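Local coordinates for Lin1840 protein (Listeria innocua serovar 6a, PDB 4ZOA) that probably hydrolyses terminal, non-reducing beta-D-glucosyl residues to release beta-D-glucose, as a member of glycosyl hydrolase family 3, at residues 89-94 / 407-412; 135-140 / 188-193; 144-149 / 199-204; 148-153 / 507-512. The protein carries 1 engineered substitution. One frame throughout, in Å; residues are numbered along the deposited sequence.

Interaction 1. Residues 89-94 / 407-412. With IFM (5-hydroxymethyl-3,4-dihydroxypiperidine), chain C.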
# COMPACT_ATOMS: atom_id res chain seq x y z
N MET A 89 23.75 -25.57 -6.44
CA MET A 89 23.10 -24.58 -5.58
C MET A 89 21.86 -25.17 -4.92
O MET A 89 21.22 -26.11 -5.44
CB MET A 89 22.76 -23.30 -6.34
CG MET A 89 23.84 -22.82 -7.28
SD MET A 89 23.64 -21.11 -7.75
CE MET A 89 24.87 -21.12 -9.04
N ALA A 90 21.52 -24.59 -3.78
CA ALA A 90 20.47 -25.14 -2.95
C ALA A 90 19.84 -24.05 -2.07
O ALA A 90 20.51 -23.08 -1.66
CB ALA A 90 21.03 -26.22 -2.08
N ASP A 91 18.58 -24.29 -1.74
CA ASP A 91 17.85 -23.47 -0.79
C ASP A 91 18.11 -23.91 0.64
O ASP A 91 17.48 -24.84 1.16
CB ASP A 91 16.33 -23.56 -1.12
CG ASP A 91 15.99 -22.80 -2.37
OD1 ASP A 91 16.29 -21.60 -2.41
OD2 ASP A 91 15.45 -23.38 -3.32
N VAL A 92 19.08 -23.29 1.27
CA VAL A 92 19.30 -23.54 2.69
C VAL A 92 19.01 -22.19 3.40
O VAL A 92 19.81 -21.30 3.44
CB VAL A 92 20.71 -24.07 2.99
CG1 VAL A 92 20.79 -24.66 4.40
CG2 VAL A 92 21.13 -25.12 1.92
N ILE A 93 17.81 -22.07 3.96
CA ILE A 93 17.23 -20.81 4.36
C ILE A 93 17.32 -20.66 5.84
O ILE A 93 17.68 -19.61 6.36
CB ILE A 93 15.74 -20.74 3.92
CG1 ILE A 93 15.64 -21.15 2.46
CG2 ILE A 93 15.17 -19.34 4.14
CD1 ILE A 93 16.59 -20.42 1.50
N HIS A 94 16.91 -21.67 6.54
CA HIS A 94 17.07 -21.60 7.98
C HIS A 94 17.49 -22.95 8.53
O HIS A 94 16.97 -23.45 9.53
CB HIS A 94 15.82 -21.02 8.63
CG HIS A 94 14.56 -21.77 8.35
ND1 HIS A 94 13.90 -22.48 9.33
CD2 HIS A 94 13.81 -21.90 7.22
CE1 HIS A 94 12.81 -23.04 8.81
NE2 HIS A 94 12.71 -22.66 7.55
N GLY A 407 8.75 -25.30 10.01
CA GLY A 407 8.58 -24.05 9.30
C GLY A 407 8.56 -24.16 7.81
O GLY A 407 8.90 -25.21 7.26
N GLY A 408 8.13 -23.09 7.16
CA GLY A 408 8.28 -22.94 5.71
C GLY A 408 9.78 -22.88 5.28
O GLY A 408 10.71 -22.69 6.10
N TRP A 409 10.00 -23.05 3.99
CA TRP A 409 11.38 -23.03 3.40
C TRP A 409 12.28 -24.01 4.12
O TRP A 409 13.34 -23.67 4.59
CB TRP A 409 11.94 -21.60 3.31
CG TRP A 409 11.48 -21.00 2.03
CD1 TRP A 409 10.65 -19.93 1.88
CD2 TRP A 409 11.80 -21.47 0.71
NE1 TRP A 409 10.39 -19.74 0.55
CE2 TRP A 409 11.09 -20.65 -0.20
CE3 TRP A 409 12.59 -22.53 0.20
CZ2 TRP A 409 11.18 -20.81 -1.61
CZ3 TRP A 409 12.66 -22.72 -1.22
CH2 TRP A 409 11.98 -21.85 -2.10
N ASN A 410 11.76 -25.22 4.19
CA ASN A 410 12.42 -26.36 4.79
C ASN A 410 12.53 -27.45 3.75
O ASN A 410 11.76 -28.38 3.77
CB ASN A 410 11.67 -26.86 6.03
CG ASN A 410 12.29 -28.12 6.59
OD1 ASN A 410 13.51 -28.27 6.59
ND2 ASN A 410 11.44 -29.04 7.09
N VAL A 411 13.46 -27.31 2.83
CA VAL A 411 13.57 -28.26 1.73
C VAL A 411 14.15 -29.58 2.18
O VAL A 411 13.82 -30.60 1.60
CB VAL A 411 14.44 -27.70 0.59
CG1 VAL A 411 14.55 -28.68 -0.56
CG2 VAL A 411 13.81 -26.41 0.07
N TYR A 412 14.99 -29.57 3.23
CA TYR A 412 15.78 -30.76 3.55
C TYR A 412 15.56 -31.32 4.93
O TYR A 412 16.02 -32.43 5.21
CB TYR A 412 17.29 -30.47 3.33
CG TYR A 412 17.65 -30.09 1.88
CD1 TYR A 412 17.91 -31.11 0.93
CD2 TYR A 412 17.73 -28.74 1.47
CE1 TYR A 412 18.21 -30.79 -0.35
CE2 TYR A 412 18.06 -28.39 0.16
CZ TYR A 412 18.31 -29.43 -0.74
OH TYR A 412 18.62 -29.21 -2.04
O4 IFM C . 15.51 -19.36 -3.75
C4 IFM C . 14.23 -19.51 -4.35
C3 IFM C . 13.51 -18.17 -4.38
O3 IFM C . 13.51 -17.67 -3.06
C2 IFM C . 12.11 -18.20 -5.04
N IFM C . 12.11 -18.93 -6.31
C1 IFM C . 12.88 -20.16 -6.35
C5 IFM C . 14.30 -19.96 -5.80
C6 IFM C . 15.18 -21.23 -5.98
O6 IFM C . 14.51 -22.38 -5.51
O HOH W 1 17.20 -26.89 -2.69
O HOH W 2 15.77 -25.56 2.77
O HOH W 3 15.96 -24.21 5.38
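D91 and W409 meet beside the bound piperidine IFM. The carboxylate of D91 holds two hydroxyls of IFM, one on each oxygen. D91 OD1 accepts from IFM O4 at 2.7 Å. D91 OD2 accepts from IFM O6 at 2.6 Å. This pair of bonds fixes the rotation of the carboxylate.

Most of the van der Waals contacts involve W409. W409 CZ3 lies 3.5 Å from D91 CG, with the ring and carboxylate planes 55° apart. The neighbouring atom, W409 CH2, reaches IFM C4 at 3.9 Å. Further back, I93 CG1 packs on W409 CB at 3.8 Å. V411 CG2 touches D91 CB, and Y412 OH lies near A90 CB. The edge of the Y412 ring is met by D91 O.

The site joins two domains of the family 3 fold. Segment 89-94 leaves strand 87-90 of the TIM-barrel domain. Segment 407-412 is a loop of the C-terminal family domain. The ligand is a sugar mimic, so the pocket is consistent with the glucose-binding subsite.

The remaining contacts are polar. H94 NE2 lies 2.5 Å from G408 O, near the imidazole plane; so short a hydrogen bond is doubtful in its exact length. The CG of H94 sits between the backbone N and the carbonyl carbon (chi1 58°), and the ring thereby swings toward the loop. Its ND1 bonds to F100 O. Three waters bridge the segments. One accepts from D91 N and donates to Y412 OH, which also bonds to S63 O. A second links D91 O to V411 N. The third accepts from H94 N and donates to W409 O.

Interaction 2. Residues 135-140 / 188-193. With IFM (5-hydroxymethyl-3,4-dihydroxypiperidine), chain C.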
# COMPACT_ATOMS: atom_id res chain seq x y z
N PHE A 135 20.91 -20.26 -1.50
CA PHE A 135 20.04 -19.17 -1.86
C PHE A 135 19.51 -18.47 -0.60
O PHE A 135 18.33 -18.46 -0.33
CB PHE A 135 18.91 -19.70 -2.74
CG PHE A 135 19.36 -20.29 -4.06
CD1 PHE A 135 20.27 -19.62 -4.87
CD2 PHE A 135 18.79 -21.47 -4.53
CE1 PHE A 135 20.66 -20.12 -6.09
CE2 PHE A 135 19.14 -21.98 -5.75
CZ PHE A 135 20.11 -21.32 -6.53
N SER A 136 20.46 -17.91 0.16
CA SER A 136 20.26 -17.21 1.45
C SER A 136 21.45 -16.21 1.65
O SER A 136 22.55 -16.50 1.17
CB SER A 136 20.17 -18.23 2.61
OG SER A 136 20.15 -17.57 3.88
N PRO A 137 21.26 -15.06 2.35
CA PRO A 137 20.07 -14.53 3.01
C PRO A 137 19.06 -13.81 2.10
O PRO A 137 19.38 -13.31 1.05
CB PRO A 137 20.65 -13.55 4.01
CG PRO A 137 21.78 -12.97 3.25
CD PRO A 137 22.38 -14.13 2.48
N MET A 138 17.81 -13.88 2.54
CA MET A 138 16.71 -13.15 1.97
C MET A 138 16.68 -11.84 2.75
O MET A 138 16.40 -11.81 3.94
CB MET A 138 15.45 -13.99 2.17
CG MET A 138 14.23 -13.42 1.49
SD MET A 138 13.40 -12.17 2.50
CE MET A 138 11.82 -12.34 1.64
N LEU A 139 16.94 -10.75 2.06
CA LEU A 139 17.14 -9.40 2.67
C LEU A 139 16.07 -8.39 2.29
O LEU A 139 16.29 -7.16 2.33
CB LEU A 139 18.52 -8.88 2.26
CG LEU A 139 19.60 -9.80 2.78
CD1 LEU A 139 20.92 -9.25 2.30
CD2 LEU A 139 19.63 -9.99 4.30
N ASP A 140 14.89 -8.92 1.96
CA ASP A 140 13.75 -8.10 1.57
C ASP A 140 13.08 -7.43 2.79
O ASP A 140 12.52 -8.11 3.64
CB ASP A 140 12.73 -8.89 0.73
CG ASP A 140 13.39 -9.65 -0.44
OD1 ASP A 140 14.39 -9.23 -1.06
OD2 ASP A 140 12.83 -10.69 -0.79
N ALA A 188 27.29 -17.73 -0.30
CA ALA A 188 25.96 -17.13 -0.07
C ALA A 188 25.48 -16.42 -1.33
O ALA A 188 26.28 -15.84 -2.08
CB ALA A 188 26.00 -16.16 1.11
N CYS A 189 24.18 -16.51 -1.59
CA CYS A 189 23.50 -15.75 -2.64
C CYS A 189 22.46 -14.84 -2.01
O CYS A 189 21.46 -15.31 -1.48
CB CYS A 189 22.77 -16.68 -3.60
SG CYS A 189 21.93 -15.85 -5.00
N VAL A 190 22.68 -13.55 -2.11
CA VAL A 190 21.71 -12.52 -1.64
C VAL A 190 20.45 -12.56 -2.51
O VAL A 190 20.55 -12.58 -3.74
CB VAL A 190 22.43 -11.11 -1.62
CG1 VAL A 190 21.46 -9.91 -1.67
CG2 VAL A 190 23.36 -11.05 -0.39
N LYS A 191 19.27 -12.65 -1.89
CA LYS A 191 18.05 -12.55 -2.68
C LYS A 191 17.03 -11.63 -1.96
O LYS A 191 17.22 -11.34 -0.75
CB LYS A 191 17.52 -13.94 -3.01
CG LYS A 191 16.94 -14.65 -1.83
CD LYS A 191 16.55 -16.05 -2.20
CE LYS A 191 15.86 -16.74 -1.03
NZ LYS A 191 15.54 -18.12 -1.33
N HIS A 192 16.02 -11.07 -2.63
CA HIS A 192 15.77 -11.08 -4.04
C HIS A 192 15.90 -9.64 -4.55
O HIS A 192 15.17 -8.75 -4.11
CB HIS A 192 14.31 -11.54 -4.32
CG HIS A 192 13.95 -12.87 -3.74
ND1 HIS A 192 13.50 -13.01 -2.44
CD2 HIS A 192 13.92 -14.11 -4.29
CE1 HIS A 192 13.26 -14.28 -2.20
NE2 HIS A 192 13.50 -14.97 -3.30
N PHE A 193 16.83 -9.39 -5.45
CA PHE A 193 17.20 -8.00 -5.82
C PHE A 193 16.20 -7.46 -6.85
O PHE A 193 16.19 -7.96 -7.97
CB PHE A 193 18.60 -7.97 -6.40
CG PHE A 193 19.29 -6.62 -6.30
CD1 PHE A 193 19.78 -6.17 -5.08
CD2 PHE A 193 19.46 -5.84 -7.41
CE1 PHE A 193 20.40 -4.95 -4.96
CE2 PHE A 193 20.06 -4.63 -7.31
CZ PHE A 193 20.54 -4.18 -6.09
O4 IFM C . 15.51 -19.36 -3.75
C4 IFM C . 14.23 -19.51 -4.35
C3 IFM C . 13.51 -18.17 -4.38
O3 IFM C . 13.51 -17.67 -3.06
C2 IFM C . 12.11 -18.20 -5.04
N IFM C . 12.11 -18.93 -6.31
C1 IFM C . 12.88 -20.16 -6.35
C5 IFM C . 14.30 -19.96 -5.80
C6 IFM C . 15.18 -21.23 -5.98
O6 IFM C . 14.51 -22.38 -5.51
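K191 meets F135 at the ligand. K191 NZ donates to IFM O3 and to IFM O4, both at 2.7 Å, and makes a weak bond to F135 O. The extended lysine chain (chi2 to chi4 near 180°) carries NZ out to these hydroxyls. H192 NE2 shares a hydrogen bond with the same IFM O3, also 2.7 Å long. K191 CG lies over the centre of the H192 ring. F135 CB approaches IFM O4, and the ring edge of F135 takes C189 CB.

D140 positions H192 through two bonds. D140 OD2 uses its syn lone pair to accept from H192 ND1 at 2.9 Å, nearly in the imidazole plane. D140 OD1 accepts from H192 N at 2.9 Å and also bonds Y223 OH. D140 thus fixes H192 at the backbone N and at ring atom ND1.

Further out, the backbones bridge once, at M138 and K191. K191 N donates to P137 O at 3.0 Å, and L139 N donates to K191 O at 2.9 Å. L139 CD1 packs on V190. The peptide bonds before P137 and before H192 are both cis. K191 and H192, joined by a cis peptide, bind IFM at the C-terminal end of TIM-barrel strand 187-193, probably as in other family 3 glycosidases.

Interaction 3. Residues 144-149 / 199-204. With IFM (5-hydroxymethyl-3,4-dihydroxypiperidine), chain C.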
# COMPACT_ATOMS: atom_id res chain seq x y z
N ASP A 144 4.32 -5.82 5.35
CA ASP A 144 3.00 -6.31 4.99
C ASP A 144 2.96 -7.82 5.27
O ASP A 144 3.45 -8.65 4.49
CB ASP A 144 2.69 -5.96 3.54
CG ASP A 144 1.27 -6.29 3.14
OD1 ASP A 144 0.59 -7.08 3.82
OD2 ASP A 144 0.86 -5.74 2.09
N PRO A 145 2.40 -8.19 6.42
CA PRO A 145 2.29 -9.61 6.78
C PRO A 145 1.26 -10.47 6.00
O PRO A 145 1.17 -11.65 6.29
CB PRO A 145 1.91 -9.58 8.25
CG PRO A 145 1.65 -8.16 8.59
CD PRO A 145 1.87 -7.28 7.44
N ARG A 146 0.50 -9.91 5.08
CA ARG A 146 -0.28 -10.71 4.14
C ARG A 146 0.65 -11.62 3.32
O ARG A 146 0.32 -12.76 3.05
CB ARG A 146 -1.12 -9.82 3.25
CG ARG A 146 -2.26 -9.16 4.04
CD ARG A 146 -3.02 -8.12 3.24
NE ARG A 146 -2.23 -6.92 3.01
CZ ARG A 146 -2.69 -5.80 2.51
NH1 ARG A 146 -3.94 -5.69 2.13
NH2 ARG A 146 -1.86 -4.78 2.37
N TRP A 147 1.81 -11.09 2.93
CA TRP A 147 2.74 -11.76 2.07
C TRP A 147 3.31 -12.91 2.81
O TRP A 147 3.85 -12.75 3.93
CB TRP A 147 3.85 -10.77 1.73
CG TRP A 147 4.75 -11.16 0.55
CD1 TRP A 147 4.37 -11.57 -0.66
CD2 TRP A 147 6.18 -11.05 0.53
NE1 TRP A 147 5.46 -11.75 -1.46
CE2 TRP A 147 6.59 -11.44 -0.75
CE3 TRP A 147 7.14 -10.68 1.48
CZ2 TRP A 147 7.97 -11.50 -1.12
CZ3 TRP A 147 8.50 -10.74 1.13
CH2 TRP A 147 8.90 -11.17 -0.16
N GLY A 148 3.23 -14.10 2.22
CA GLY A 148 3.71 -15.29 2.89
C GLY A 148 5.19 -15.30 3.16
O GLY A 148 5.67 -16.09 4.04
N ARG A 149 5.95 -14.48 2.40
CA ARG A 149 7.39 -14.62 2.44
C ARG A 149 8.00 -13.80 3.54
O ARG A 149 9.23 -13.79 3.64
CB ARG A 149 8.05 -14.26 1.13
CG ARG A 149 7.43 -14.97 -0.02
CD ARG A 149 8.29 -14.77 -1.25
NE ARG A 149 9.41 -15.63 -1.12
CZ ARG A 149 10.00 -16.33 -2.07
NH1 ARG A 149 9.64 -16.20 -3.31
NH2 ARG A 149 10.96 -17.17 -1.75
N ALA A 199 5.40 -6.12 -2.32
CA ALA A 199 4.30 -6.55 -3.19
C ALA A 199 2.94 -5.94 -2.77
O ALA A 199 2.54 -6.01 -1.57
CB ALA A 199 4.21 -8.07 -3.21
N GLU A 200 2.24 -5.38 -3.75
CA GLU A 200 1.06 -4.64 -3.47
C GLU A 200 -0.00 -5.58 -2.87
O GLU A 200 -0.19 -6.75 -3.35
CB GLU A 200 0.54 -3.97 -4.73
CG GLU A 200 -0.48 -2.88 -4.55
CD GLU A 200 -0.52 -1.90 -5.75
OE1 GLU A 200 -1.28 -2.21 -6.69
OE2 GLU A 200 0.18 -0.82 -5.74
N ALA A 201 -0.61 -5.10 -1.79
CA ALA A 201 -1.68 -5.82 -1.06
C ALA A 201 -1.26 -7.18 -0.53
O ALA A 201 -2.08 -8.03 -0.32
CB ALA A 201 -2.94 -5.95 -1.98
N GLY A 202 0.04 -7.37 -0.33
CA GLY A 202 0.66 -8.65 0.05
C GLY A 202 0.43 -9.81 -0.89
O GLY A 202 0.61 -10.94 -0.51
N LEU A 203 -0.03 -9.55 -2.10
CA LEU A 203 -0.27 -10.64 -3.07
C LEU A 203 0.99 -11.10 -3.77
O LEU A 203 1.73 -10.31 -4.36
CB LEU A 203 -1.28 -10.18 -4.11
CG LEU A 203 -1.56 -11.03 -5.34
CD1 LEU A 203 -2.03 -12.44 -4.96
CD2 LEU A 203 -2.62 -10.32 -6.17
N GLU A 204 1.23 -12.40 -3.78
CA GLU A 204 2.45 -12.94 -4.35
C GLU A 204 2.74 -12.46 -5.76
O GLU A 204 1.88 -12.51 -6.69
CB GLU A 204 2.43 -14.47 -4.33
CG GLU A 204 3.77 -15.12 -4.49
CD GLU A 204 4.80 -14.59 -3.53
OE1 GLU A 204 4.87 -15.11 -2.39
OE2 GLU A 204 5.55 -13.68 -3.94
O4 IFM C . 15.51 -19.36 -3.75
C4 IFM C . 14.23 -19.51 -4.35
C3 IFM C . 13.51 -18.17 -4.38
O3 IFM C . 13.51 -17.67 -3.06
C2 IFM C . 12.11 -18.20 -5.04
N IFM C . 12.11 -18.93 -6.31
C1 IFM C . 12.88 -20.16 -6.35
C5 IFM C . 14.30 -19.96 -5.80
C6 IFM C . 15.18 -21.23 -5.98
O6 IFM C . 14.51 -22.38 -5.51
O HOH W 4 2.04 -4.15 0.49
O HOH W 5 2.85 -15.12 -0.46
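D144, which faces G202 across the contact, has its OD1 gripped twice by R146. R146 NE donates to the syn lone pair of D144 OD1 at 2.9 Å in a nearly straight bond (176°). R146 N reaches the same D144 OD1 from the anti side at 3.1 Å, which makes an Asx turn. R146 NH2 completes a side-on salt bridge with D144 OD2. Both segments are loops that follow neighbouring strands of the TIM barrel, 133-134 and 187-193.

The carboxylate and guanidinium sit close to the 199-202 turn. A water donates to both D144 OD2 and A199 O. The A201-G202 peptide lies over one face of the R146 guanidinium, and R146 CB packs on G202 CA at 3.8 Å. R146 NH1 bonds to G559 O of the second subunit, so this corner reaches the dimer interface.

W147 carries the other half. W147 NE1 donates to E204 OE2 at 3.1 Å, coming from above the carboxylate plane. W147 CG is anti to its backbone N (chi1 -165°), and the indole lies with A199 CB over one face. E204 OE1 bonds to A474 N and takes a water that also bonds G148 N. R149 CG rests 3.5 Å from E204 OE1. The R149 guanidinium is paired with E152 and E473. Its R149 NH2 also makes a weak bond to IFM O3, 2.9 Å long and bent to 128°.

Interaction 4. Residues 148-153 / 507-512. With IFM (5-hydroxymethyl-3,4-dihydroxypiperidine), chain C.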
# COMPACT_ATOMS: atom_id res chain seq x y z
N GLY A 148 3.23 -14.10 2.22
CA GLY A 148 3.71 -15.29 2.89
C GLY A 148 5.19 -15.30 3.16
O GLY A 148 5.67 -16.09 4.04
N ARG A 149 5.95 -14.48 2.40
CA ARG A 149 7.39 -14.62 2.44
C ARG A 149 8.00 -13.80 3.54
O ARG A 149 9.23 -13.79 3.64
CB ARG A 149 8.05 -14.26 1.13
CG ARG A 149 7.43 -14.97 -0.02
CD ARG A 149 8.29 -14.77 -1.25
NE ARG A 149 9.41 -15.63 -1.12
CZ ARG A 149 10.00 -16.33 -2.07
NH1 ARG A 149 9.64 -16.20 -3.31
NH2 ARG A 149 10.96 -17.17 -1.75
N VAL A 150 7.18 -13.21 4.42
CA VAL A 150 7.75 -12.48 5.57
C VAL A 150 8.56 -13.37 6.48
O VAL A 150 9.43 -12.90 7.21
CB VAL A 150 6.73 -11.69 6.40
CG1 VAL A 150 6.07 -10.62 5.56
CG2 VAL A 150 5.67 -12.61 7.02
N MET A 151 8.22 -14.65 6.48
CA MET A 151 8.91 -15.64 7.32
C MET A 151 10.39 -15.74 6.99
O MET A 151 11.19 -16.19 7.81
CB MET A 151 8.27 -17.01 7.14
CG MET A 151 8.23 -17.50 5.68
SD MET A 151 8.83 -19.19 5.37
CE MET A 151 10.52 -19.10 5.97
N GLU A 152 10.73 -15.32 5.77
CA GLU A 152 12.11 -15.38 5.24
C GLU A 152 12.94 -14.12 5.51
O GLU A 152 14.16 -14.11 5.31
CB GLU A 152 12.05 -15.51 3.70
CG GLU A 152 11.60 -16.84 3.13
CD GLU A 152 11.25 -16.72 1.63
OE1 GLU A 152 12.19 -16.73 0.78
OE2 GLU A 152 10.02 -16.69 1.30
N SER A 153 12.27 -13.03 5.87
CA SER A 153 12.93 -11.78 6.13
C SER A 153 13.13 -11.77 7.61
O SER A 153 12.42 -12.49 8.36
CB SER A 153 12.02 -10.60 5.73
OG SER A 153 12.53 -9.32 6.09
N GLY A 507 4.16 -18.14 10.96
CA GLY A 507 5.19 -17.57 10.12
C GLY A 507 5.01 -16.19 9.68
O GLY A 507 5.76 -15.75 8.80
N ARG A 508 4.04 -15.49 10.28
CA ARG A 508 3.79 -14.11 9.98
C ARG A 508 3.13 -13.46 11.19
O ARG A 508 2.43 -14.10 11.97
CB ARG A 508 2.80 -14.00 8.82
CG ARG A 508 1.53 -14.85 9.05
CD ARG A 508 0.28 -14.40 8.34
NE ARG A 508 0.43 -14.42 6.90
CZ ARG A 508 0.42 -15.48 6.13
NH1 ARG A 508 0.25 -16.68 6.61
NH2 ARG A 508 0.62 -15.32 4.85
N PRO A 509 3.32 -12.17 11.34
CA PRO A 509 2.40 -11.54 12.27
C PRO A 509 0.94 -11.90 12.04
O PRO A 509 0.50 -12.06 10.89
CB PRO A 509 2.64 -10.05 12.05
CG PRO A 509 4.03 -9.95 11.42
CD PRO A 509 4.25 -11.24 10.70
N LEU A 510 0.18 -11.98 13.13
CA LEU A 510 -1.28 -12.27 13.06
C LEU A 510 -2.07 -11.31 13.95
O LEU A 510 -1.47 -10.70 14.81
CB LEU A 510 -1.51 -13.70 13.49
CG LEU A 510 -0.99 -14.72 12.46
CD1 LEU A 510 -1.12 -16.07 13.11
CD2 LEU A 510 -1.80 -14.70 11.14
N GLU A 511 -3.37 -11.15 13.70
CA GLU A 511 -4.28 -10.47 14.63
C GLU A 511 -4.40 -11.24 15.96
O GLU A 511 -5.13 -12.22 16.03
CB GLU A 511 -5.71 -10.36 14.04
CG GLU A 511 -5.80 -9.63 12.70
CD GLU A 511 -7.23 -9.34 12.26
OE1 GLU A 511 -8.19 -9.68 13.00
OE2 GLU A 511 -7.37 -8.80 11.14
N VAL A 512 -3.70 -10.83 17.00
CA VAL A 512 -3.67 -11.64 18.19
C VAL A 512 -4.36 -10.96 19.36
O VAL A 512 -4.29 -11.44 20.52
CB VAL A 512 -2.25 -12.03 18.59
CG1 VAL A 512 -1.62 -12.83 17.44
CG2 VAL A 512 -1.44 -10.82 18.98
O4 IFM C . 15.51 -19.36 -3.75
C4 IFM C . 14.23 -19.51 -4.35
C3 IFM C . 13.51 -18.17 -4.38
O3 IFM C . 13.51 -17.67 -3.06
C2 IFM C . 12.11 -18.20 -5.04
N IFM C . 12.11 -18.93 -6.31
C1 IFM C . 12.88 -20.16 -6.35
C5 IFM C . 14.30 -19.96 -5.80
C6 IFM C . 15.18 -21.23 -5.98
O6 IFM C . 14.51 -22.38 -5.51
O HOH W 6 4.29 -16.22 6.48
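This is a small, buried van der Waals contact between two domains, with one water bridge and no direct hydrogen bond. It sets the loop after barrel strand 133-134 against the loop after strand 500-505 of the C-terminal family domain. V150 leads it. V150 CG2 lies 3.6 Å from G507 O and 3.7 Å from R508 CB. Its third neighbour is P509 CD, 4.2 Å from V150 CG2. This methyl sits between the backbone N and the carbonyl carbon of its own residue, from where it meets all three. M151 CB approaches G507 O at 3.3 Å, but the rest of the methionine turns away toward W409.

V150 and M151 belong to a short 3-10 turn, 150-152, beside the ligand pocket of the family 3 fold. On its other side the turn presents E152, which R149 grips side-on. R149 NE donates to E152 OE2 at 2.7 Å, and R149 NH2 donates to E152 OE1 at 2.8 Å. E152 thereby orients the arginine whose NH2 bonds weakly to IFM O3.

R508 flanks G148. R508 NH2 lies 3.7 Å from G148 CA, and a water sits over the face of its guanidinium. That water donates to G148 O and, weakly, to G507 O. The R508 charge is paired with E466 through NH1. R508 NE bonds to P145 O, and R508 NH2 bonds to R146 O and G475 O.

Overall arrangement
From the N terminus, strand 87-90 begins the loop that interaction 1 closes at 407-412. Interactions 2 and 3 both lie within that loop and cross each other: 135-140 pairs with 188-193, and 144-149 with 199-204. They link the segments after strand 133-134 to strand 187-193 and the loop after it. Interaction 4 starts from a segment overlapping that of interaction 3, sharing G148 and R149, but runs on to 507-512. It therefore crosses interactions 1 and 2. Interactions 1 and 4 tie the TIM barrel to the C-terminal family domain. Residues of all four touch IFM.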